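Local atomic coordinates of acyl-CoA dehydrogenase domain protein Tcur3483 (Thermomonospora curvata, PDB entry 6WY9), a protein that binds FAD and probably acts as a flavin-dependent oxidoreductase on CH-CH groups, as other members of the acyl-CoA dehydrogenase family do. Residues M272-L275 with W276-V279; E306-R309 with L310-K314; T339-D342 with V343-T346. One frame throughout, in Å; residues are numbered along the deposited sequence.

Interaction 1 of 3, residues M272-L275 with W276-V279; sequences MIRL and WEDV
R274 and E277 run side by side from one face of an alpha helix and point the same way, a worked case of side chains meeting one turn apart over a fully paired backbone. The backbone comes first. W276 N, E277 N, D278 N and V279 N each donate to the carbonyl four residues earlier, so the oxygens of M272, I273, R274 and L275 all have a partner. The bond from E277 N to I273 O, at 3.0 Å, is nearly straight, with an N-H...O angle of 167°. Above this ladder, E277 OE1 comes within 3.4 Å of R274 CD, the aliphatic part of the arginine. R274 NE is 4.2 Å from E277 OE1, and the guanidinium and carboxylate planes stand 63° apart; no N-H points at the oxygen, so any attraction there is probably between charges, without a hydrogen bond. The arginine end, poorly ordered, is instead satisfied through NH2 by a salt bridge to D98. D278 turns its carboxylate back along the helix, with CG beside its backbone N (chi1 -67°). D278 CG thereby settles 3.2 Å from R274 O, an acceptor already used by D278 N, while D278 OD2 brushes L275 CD2 at 4.1 Å. With an alanine here the carboxylate is gone, and L275 CD2 and L366 would probably lose part of their cover on that side. W276 NE1 spends its hydrogen on L298 O, with a weak hydrogen bond to T301 OG1. The stretch lies on helix 263-286 of the C-terminal helical domain: M272 and L275 pack on helix 369-380, V279 reaches helix 326-350, and I273 and W276 lean on helix 292-321.

Interaction 2 of 3, residues E306-R309 with L310-K314; sequences EAMR and LLNWK
E306 with L310 and M308 with N312 meet one turn apart along helix 292-321, a local contact within a single helix. It belongs to the all-helical C-terminal domain, the bundle characteristic of the acyl-CoA dehydrogenase fold. The alpha-helical ladder supplies its frame. L310 N, L311 N, N312 N and W313 N donate in turn to the oxygens of E306, A307, M308 and R309, the bond from L311 N to A307 O being short at 2.8 Å and lying nearly along the C=O axis. On the side facing another subunit, E306 and L310 extend alongside each other in the same direction. E306 CG touches L310 CD1 at 3.8 Å, and the carboxylate oxygen E306 OE2 rests at the same distance from that methyl, so the glutamate meets its neighbour with its aliphatic stem as well as with its charged end. Apolar side chains of the neighbouring chain pack on E306, A307 and L310. A different face turns inward, toward helices 326-350 and 263-286: M308 lies on Y335, and N312 approaches T332 and A266. R309 is the exception in shape. Its CG sits between the backbone N and the carbonyl carbon (chi1 79°), which brings R309 CG to 3.1 Å from L310 N. M308 and N312 cross at a slant, M308 CG lying 3.5 Å from N312 ND2. N312 folds its amide back over the preceding turn, yet ND2 is badly angled for donation to M308 O, whose partner is the backbone N of N312. The closest approach of that side chain is thus by carbon, N312 CG standing 3.1 Å from M308 O.

Interaction 3 of 3, residues T339-D342 with V343-T346; sequences THID and VQRT
T339 O, H340 O, I341 O and D342 O accept from V343 N, Q344 N, R345 N and T346 N in turn, the regular ladder of an alpha helix, here helix 326-350 of the C-terminal bundle. At D342 the ladder gains a second bond. T346 OG1, set beside its own backbone N (chi1 -58°), donates to D342 O at 2.8 Å from above the carbonyl plane, so that this oxygen is gripped twice. T346 and D342 point the same way, and D342 OD1 lies 3.2 Å from T346 OG1. That carboxylate is held by salt bridges to R300 and K304 of helix 292-321, which ties the two helices together; R345 hydrogen-bonds through NH1 to a polar side chain of a neighbouring subunit. Q344 lays its extended chain over the preceding turn: its CG stands 3.1 Å from H340 O, and its amide is flanked by H340 CB, 4.1 Å from Q344 NE2, and by I341 CG1, equally far from Q344 OE1. T339 and V343 cross at an angle and meet methyl to methyl, CG2 of one 4.0 Å from CG2 of the other.

Followed from the N terminus, the three contacts come in series, on helices 263-286, 292-321 and 326-350. Each joins two adjoining segments of one helix, through residues three or four apart, so none closes a loop, nests in another or crosses it. The ties between them arise where the helices pack. I273 CD1 of interaction 1 meets R309 CB of interaction 2 at 3.8 Å, and M308 CE close by. The methyl of M272 reaches interaction 3, with CE 3.6 Å from Q344 CG. M308 SD of interaction 2 lies 3.4 Å from H340 NE2 of interaction 3. Three consecutive helices of the C-terminal domain are thus joined pairwise.

Interaction 1 of 3, residues M272-L275 with W276-V279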
loop_
_atom_site.group_PDB
_atom_site.type_symbol
_atom_site.label_atom_id
_atom_site.label_comp_id
_atom_site.label_asym_id
_atom_site.label_seq_id
_atom_site.Cartn_x
_atom_site.Cartn_y
_atom_site.Cartn_z
ATOM N N MET A 272 -11.854 -11.800 -13.498
ATOM C CA MET A 272 -10.477 -11.314 -13.381
ATOM C C MET A 272 -9.464 -12.455 -13.248
ATOM O O MET A 272 -8.298 -12.322 -13.673
ATOM C CB MET A 272 -10.336 -10.366 -12.175
ATOM C CG MET A 272 -11.166 -9.093 -12.320
ATOM S SD MET A 272 -10.836 -8.226 -13.859
ATOM C CE MET A 272 -9.031 -8.076 -13.891
ATOM N N ILE A 273 -9.862 -13.560 -12.635
ATOM C CA ILE A 273 -8.972 -14.723 -12.584
ATOM C C ILE A 273 -8.699 -15.237 -13.995
ATOM O O ILE A 273 -7.544 -15.507 -14.376
ATOM C CB ILE A 273 -9.581 -15.816 -11.685
ATOM C CG1 ILE A 273 -9.514 -15.382 -10.215
ATOM C CG2 ILE A 273 -8.838 -17.166 -11.866
ATOM C CD1 ILE A 273 -10.284 -16.310 -9.246
ATOM N N ARG A 274 -9.756 -15.358 -14.806
ATOM C CA ARG A 274 -9.577 -15.797 -16.197
ATOM C C ARG A 274 -8.658 -14.852 -16.985
ATOM O O ARG A 274 -7.819 -15.301 -17.786
ATOM C CB ARG A 274 -10.936 -15.915 -16.904
ATOM C CG ARG A 274 -11.868 -16.973 -16.333
ATOM C CD ARG A 274 -11.182 -18.328 -16.207
ATOM N NE ARG A 274 -12.110 -19.460 -16.168
ATOM C CZ ARG A 274 -12.580 -20.090 -17.247
ATOM N NH1 ARG A 274 -12.232 -19.703 -18.469
ATOM N NH2 ARG A 274 -13.407 -21.111 -17.103
ATOM N N LEU A 275 -8.860 -13.548 -16.834
ATOM C CA LEU A 275 -8.031 -12.583 -17.528
ATOM C C LEU A 275 -6.573 -12.658 -17.059
ATOM O O LEU A 275 -5.661 -12.535 -17.871
ATOM C CB LEU A 275 -8.606 -11.175 -17.328
ATOM C CG LEU A 275 -9.854 -10.977 -18.212
ATOM C CD1 LEU A 275 -10.670 -9.700 -17.853
ATOM C CD2 LEU A 275 -9.501 -11.004 -19.735
ATOM N N TRP A 276 -6.345 -12.829 -15.749
ATOM C CA TRP A 276 -4.998 -13.070 -15.237
ATOM C C TRP A 276 -4.354 -14.267 -15.942
ATOM O O TRP A 276 -3.227 -14.181 -16.431
ATOM C CB TRP A 276 -5.057 -13.271 -13.713
ATOM C CG TRP A 276 -3.702 -13.560 -13.048
ATOM C CD1 TRP A 276 -2.913 -12.663 -12.377
ATOM C CD2 TRP A 276 -3.044 -14.824 -12.939
ATOM N NE1 TRP A 276 -1.773 -13.290 -11.895
ATOM C CE2 TRP A 276 -1.825 -14.610 -12.223
ATOM C CE3 TRP A 276 -3.334 -16.113 -13.401
ATOM C CZ2 TRP A 276 -0.924 -15.637 -11.954
ATOM C CZ3 TRP A 276 -2.424 -17.137 -13.138
ATOM C CH2 TRP A 276 -1.225 -16.881 -12.422
ATOM N N GLU A 277 -5.073 -15.384 -16.037
ATOM C CA GLU A 277 -4.554 -16.536 -16.761
ATOM C C GLU A 277 -4.229 -16.202 -18.208
ATOM O O GLU A 277 -3.227 -16.689 -18.752
ATOM C CB GLU A 277 -5.556 -17.680 -16.741
ATOM C CG GLU A 277 -5.782 -18.286 -15.399
ATOM C CD GLU A 277 -6.820 -19.383 -15.499
ATOM O OE1 GLU A 277 -7.909 -19.159 -16.081
ATOM O OE2 GLU A 277 -6.511 -20.492 -15.050
ATOM N N ASP A 278 -5.108 -15.450 -18.878
ATOM C CA ASP A 278 -4.856 -15.137 -20.274
ATOM C C ASP A 278 -3.610 -14.278 -20.416
ATOM O O ASP A 278 -2.844 -14.429 -21.381
ATOM C CB ASP A 278 -6.051 -14.414 -20.878
ATOM C CG ASP A 278 -7.283 -15.288 -20.977
ATOM O OD1 ASP A 278 -7.196 -16.543 -20.972
ATOM O OD2 ASP A 278 -8.364 -14.672 -21.059
ATOM N N VAL A 279 -3.397 -13.354 -19.473
ATOM C CA VAL A 279 -2.204 -12.520 -19.517
ATOM C C VAL A 279 -0.951 -13.364 -19.298
ATOM O O VAL A 279 0.058 -13.161 -19.989
ATOM C CB VAL A 279 -2.300 -11.354 -18.516
ATOM C CG1 VAL A 279 -0.941 -10.624 -18.459
ATOM C CG2 VAL A 279 -3.408 -10.354 -18.995
#

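Interaction 2 of 3, residues E306-R309 with L310-K314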
loop_
_atom_site.group_PDB
_atom_site.type_symbol
_atom_site.label_atom_id
_atom_site.label_comp_id
_atom_site.label_asym_id
_atom_site.label_seq_id
_atom_site.Cartn_x
_atom_site.Cartn_y
_atom_site.Cartn_z
ATOM N N GLU A 306 -6.112 -15.520 -5.018
ATOM C CA GLU A 306 -6.421 -16.733 -4.277
ATOM C C GLU A 306 -7.235 -16.410 -3.022
ATOM O O GLU A 306 -8.247 -17.058 -2.761
ATOM C CB GLU A 306 -5.168 -17.512 -3.891
ATOM C CG GLU A 306 -5.564 -18.682 -3.027
ATOM C CD GLU A 306 -4.396 -19.533 -2.558
ATOM O OE1 GLU A 306 -3.512 -19.831 -3.387
ATOM O OE2 GLU A 306 -4.379 -19.899 -1.356
ATOM N N ALA A 307 -6.812 -15.417 -2.241
ATOM C CA ALA A 307 -7.580 -15.057 -1.046
ATOM C C ALA A 307 -9.004 -14.633 -1.421
ATOM O O ALA A 307 -9.973 -15.065 -0.789
ATOM C CB ALA A 307 -6.878 -13.930 -0.268
ATOM N N MET A 308 -9.135 -13.811 -2.475
ATOM C CA MET A 308 -10.456 -13.345 -2.918
ATOM C C MET A 308 -11.373 -14.494 -3.265
ATOM O O MET A 308 -12.529 -14.549 -2.835
ATOM C CB MET A 308 -10.303 -12.417 -4.145
ATOM C CG MET A 308 -11.692 -12.024 -4.776
ATOM S SD MET A 308 -11.461 -11.506 -6.497
ATOM C CE MET A 308 -11.290 -13.099 -7.320
ATOM N N ARG A 309 -10.883 -15.437 -4.053
ATOM C CA ARG A 309 -11.794 -16.464 -4.513
ATOM C C ARG A 309 -12.200 -17.370 -3.366
ATOM O O ARG A 309 -13.342 -17.858 -3.317
ATOM C CB ARG A 309 -11.139 -17.250 -5.646
ATOM C CG ARG A 309 -10.131 -18.295 -5.190
ATOM C CD ARG A 309 -9.356 -18.941 -6.377
ATOM N NE ARG A 309 -10.245 -19.650 -7.290
ATOM C CZ ARG A 309 -9.913 -20.064 -8.516
ATOM N NH1 ARG A 309 -10.801 -20.701 -9.265
ATOM N NH2 ARG A 309 -8.702 -19.850 -8.998
ATOM N N LEU A 310 -11.284 -17.589 -2.412
ATOM C CA LEU A 310 -11.621 -18.427 -1.266
ATOM C C LEU A 310 -12.581 -17.707 -0.324
ATOM O O LEU A 310 -13.541 -18.312 0.179
ATOM C CB LEU A 310 -10.343 -18.843 -0.541
ATOM C CG LEU A 310 -9.478 -19.872 -1.265
ATOM C CD1 LEU A 310 -8.132 -19.984 -0.570
ATOM C CD2 LEU A 310 -10.149 -21.197 -1.291
ATOM N N LEU A 311 -12.361 -16.419 -0.101
ATOM C CA LEU A 311 -13.309 -15.658 0.712
ATOM C C LEU A 311 -14.684 -15.608 0.038
ATOM O O LEU A 311 -15.703 -15.826 0.691
ATOM C CB LEU A 311 -12.749 -14.266 0.955
ATOM C CG LEU A 311 -11.536 -14.182 1.877
ATOM C CD1 LEU A 311 -11.057 -12.737 1.864
ATOM C CD2 LEU A 311 -11.942 -14.624 3.309
ATOM N N ASN A 312 -14.717 -15.378 -1.294
ATOM C CA ASN A 312 -15.988 -15.370 -2.032
ATOM C C ASN A 312 -16.729 -16.683 -1.875
ATOM O O ASN A 312 -17.956 -16.707 -1.661
ATOM C CB ASN A 312 -15.732 -15.081 -3.517
ATOM C CG ASN A 312 -15.374 -13.661 -3.739
ATOM O OD1 ASN A 312 -15.487 -12.870 -2.804
ATOM N ND2 ASN A 312 -14.931 -13.305 -4.953
ATOM N N TRP A 313 -15.998 -17.789 -1.953
ATOM C CA TRP A 313 -16.631 -19.096 -1.831
ATOM C C TRP A 313 -17.268 -19.273 -0.451
ATOM O O TRP A 313 -18.453 -19.624 -0.338
ATOM C CB TRP A 313 -15.608 -20.196 -2.121
ATOM C CG TRP A 313 -16.207 -21.541 -2.081
ATOM C CD1 TRP A 313 -15.943 -22.528 -1.189
ATOM C CD2 TRP A 313 -17.210 -22.052 -2.966
ATOM N NE1 TRP A 313 -16.709 -23.644 -1.473
ATOM C CE2 TRP A 313 -17.497 -23.370 -2.558
ATOM C CE3 TRP A 313 -17.885 -21.527 -4.072
ATOM C CZ2 TRP A 313 -18.430 -24.166 -3.214
ATOM C CZ3 TRP A 313 -18.805 -22.321 -4.722
ATOM C CH2 TRP A 313 -19.074 -23.622 -4.290
ATOM N N LYS A 314 -16.496 -19.045 0.613
ATOM C CA LYS A 314 -17.071 -19.091 1.957
ATOM C C LYS A 314 -18.301 -18.189 2.072
ATOM O O LYS A 314 -19.343 -18.600 2.594
ATOM C CB LYS A 314 -16.031 -18.677 2.987
ATOM C CG LYS A 314 -14.831 -19.570 3.143
ATOM C CD LYS A 314 -13.967 -18.978 4.271
ATOM C CE LYS A 314 -14.727 -18.873 5.634
ATOM N NZ LYS A 314 -14.114 -17.804 6.531
#

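Interaction 3 of 3, residues T339-D342 with V343-T346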
loop_
_atom_site.group_PDB
_atom_site.type_symbol
_atom_site.label_atom_id
_atom_site.label_comp_id
_atom_site.label_asym_id
_atom_site.label_seq_id
_atom_site.Cartn_x
_atom_site.Cartn_y
_atom_site.Cartn_z
ATOM N N THR A 339 -9.351 -5.616 -4.718
ATOM C CA THR A 339 -8.480 -6.538 -5.436
ATOM C C THR A 339 -8.746 -6.510 -6.945
ATOM O O THR A 339 -7.801 -6.571 -7.732
ATOM C CB THR A 339 -8.640 -7.950 -4.868
ATOM O OG1 THR A 339 -8.199 -7.952 -3.505
ATOM C CG2 THR A 339 -7.797 -8.980 -5.654
ATOM N N HIS A 340 -10.011 -6.399 -7.384
ATOM C CA HIS A 340 -10.235 -6.292 -8.834
ATOM C C HIS A 340 -9.479 -5.108 -9.431
ATOM O O HIS A 340 -8.893 -5.221 -10.522
ATOM C CB HIS A 340 -11.719 -6.150 -9.183
ATOM C CG HIS A 340 -12.573 -7.248 -8.639
ATOM N ND1 HIS A 340 -13.949 -7.184 -8.631
ATOM C CD2 HIS A 340 -12.246 -8.433 -8.065
ATOM C CE1 HIS A 340 -14.438 -8.279 -8.065
ATOM N NE2 HIS A 340 -13.422 -9.048 -7.702
ATOM N N ILE A 341 -9.492 -3.956 -8.739
ATOM C CA ILE A 341 -8.769 -2.777 -9.222
ATOM C C ILE A 341 -7.252 -3.007 -9.196
ATOM O O ILE A 341 -6.532 -2.601 -10.118
ATOM C CB ILE A 341 -9.146 -1.531 -8.397
ATOM C CG1 ILE A 341 -10.567 -1.062 -8.697
ATOM C CG2 ILE A 341 -8.211 -0.336 -8.742
ATOM C CD1 ILE A 341 -11.026 -0.039 -7.622
ATOM N N ASP A 342 -6.731 -3.564 -8.101
ATOM C CA ASP A 342 -5.294 -3.885 -8.043
ATOM C C ASP A 342 -4.879 -4.776 -9.227
ATOM O O ASP A 342 -3.893 -4.508 -9.924
ATOM C CB ASP A 342 -5.022 -4.574 -6.696
ATOM C CG ASP A 342 -3.551 -4.888 -6.454
ATOM O OD1 ASP A 342 -2.649 -4.515 -7.250
ATOM O OD2 ASP A 342 -3.317 -5.562 -5.429
ATOM N N VAL A 343 -5.655 -5.826 -9.493
ATOM C CA VAL A 343 -5.331 -6.715 -10.605
ATOM C C VAL A 343 -5.447 -5.983 -11.959
ATOM O O VAL A 343 -4.608 -6.157 -12.869
ATOM C CB VAL A 343 -6.246 -7.953 -10.517
ATOM C CG1 VAL A 343 -6.068 -8.868 -11.761
ATOM C CG2 VAL A 343 -5.941 -8.737 -9.223
ATOM N N GLN A 344 -6.493 -5.169 -12.125
ATOM C CA GLN A 344 -6.613 -4.387 -13.350
ATOM C C GLN A 344 -5.396 -3.499 -13.560
ATOM O O GLN A 344 -4.874 -3.427 -14.672
ATOM C CB GLN A 344 -7.910 -3.554 -13.332
ATOM C CG GLN A 344 -9.163 -4.453 -13.533
ATOM C CD GLN A 344 -10.473 -3.871 -12.983
ATOM O OE1 GLN A 344 -10.511 -2.733 -12.495
ATOM N NE2 GLN A 344 -11.555 -4.679 -13.028
ATOM N N ARG A 345 -4.960 -2.770 -12.516
ATOM C CA ARG A 345 -3.794 -1.894 -12.660
ATOM C C ARG A 345 -2.580 -2.703 -13.049
ATOM O O ARG A 345 -1.813 -2.323 -13.935
ATOM C CB ARG A 345 -3.467 -1.166 -11.344
ATOM C CG ARG A 345 -4.422 -0.028 -10.948
ATOM C CD ARG A 345 -4.070 0.478 -9.523
ATOM N NE ARG A 345 -2.692 1.002 -9.425
ATOM C CZ ARG A 345 -2.361 1.962 -8.573
ATOM N NH1 ARG A 345 -3.291 2.495 -7.793
ATOM N NH2 ARG A 345 -1.122 2.393 -8.482
ATOM N N THR A 346 -2.400 -3.836 -12.371
ATOM C CA THR A 346 -1.172 -4.604 -12.484
ATOM C C THR A 346 -1.071 -5.284 -13.847
ATOM O O THR A 346 -0.024 -5.228 -14.486
ATOM C CB THR A 346 -1.103 -5.633 -11.347
ATOM O OG1 THR A 346 -1.169 -4.964 -10.084
ATOM C CG2 THR A 346 0.210 -6.425 -11.437
#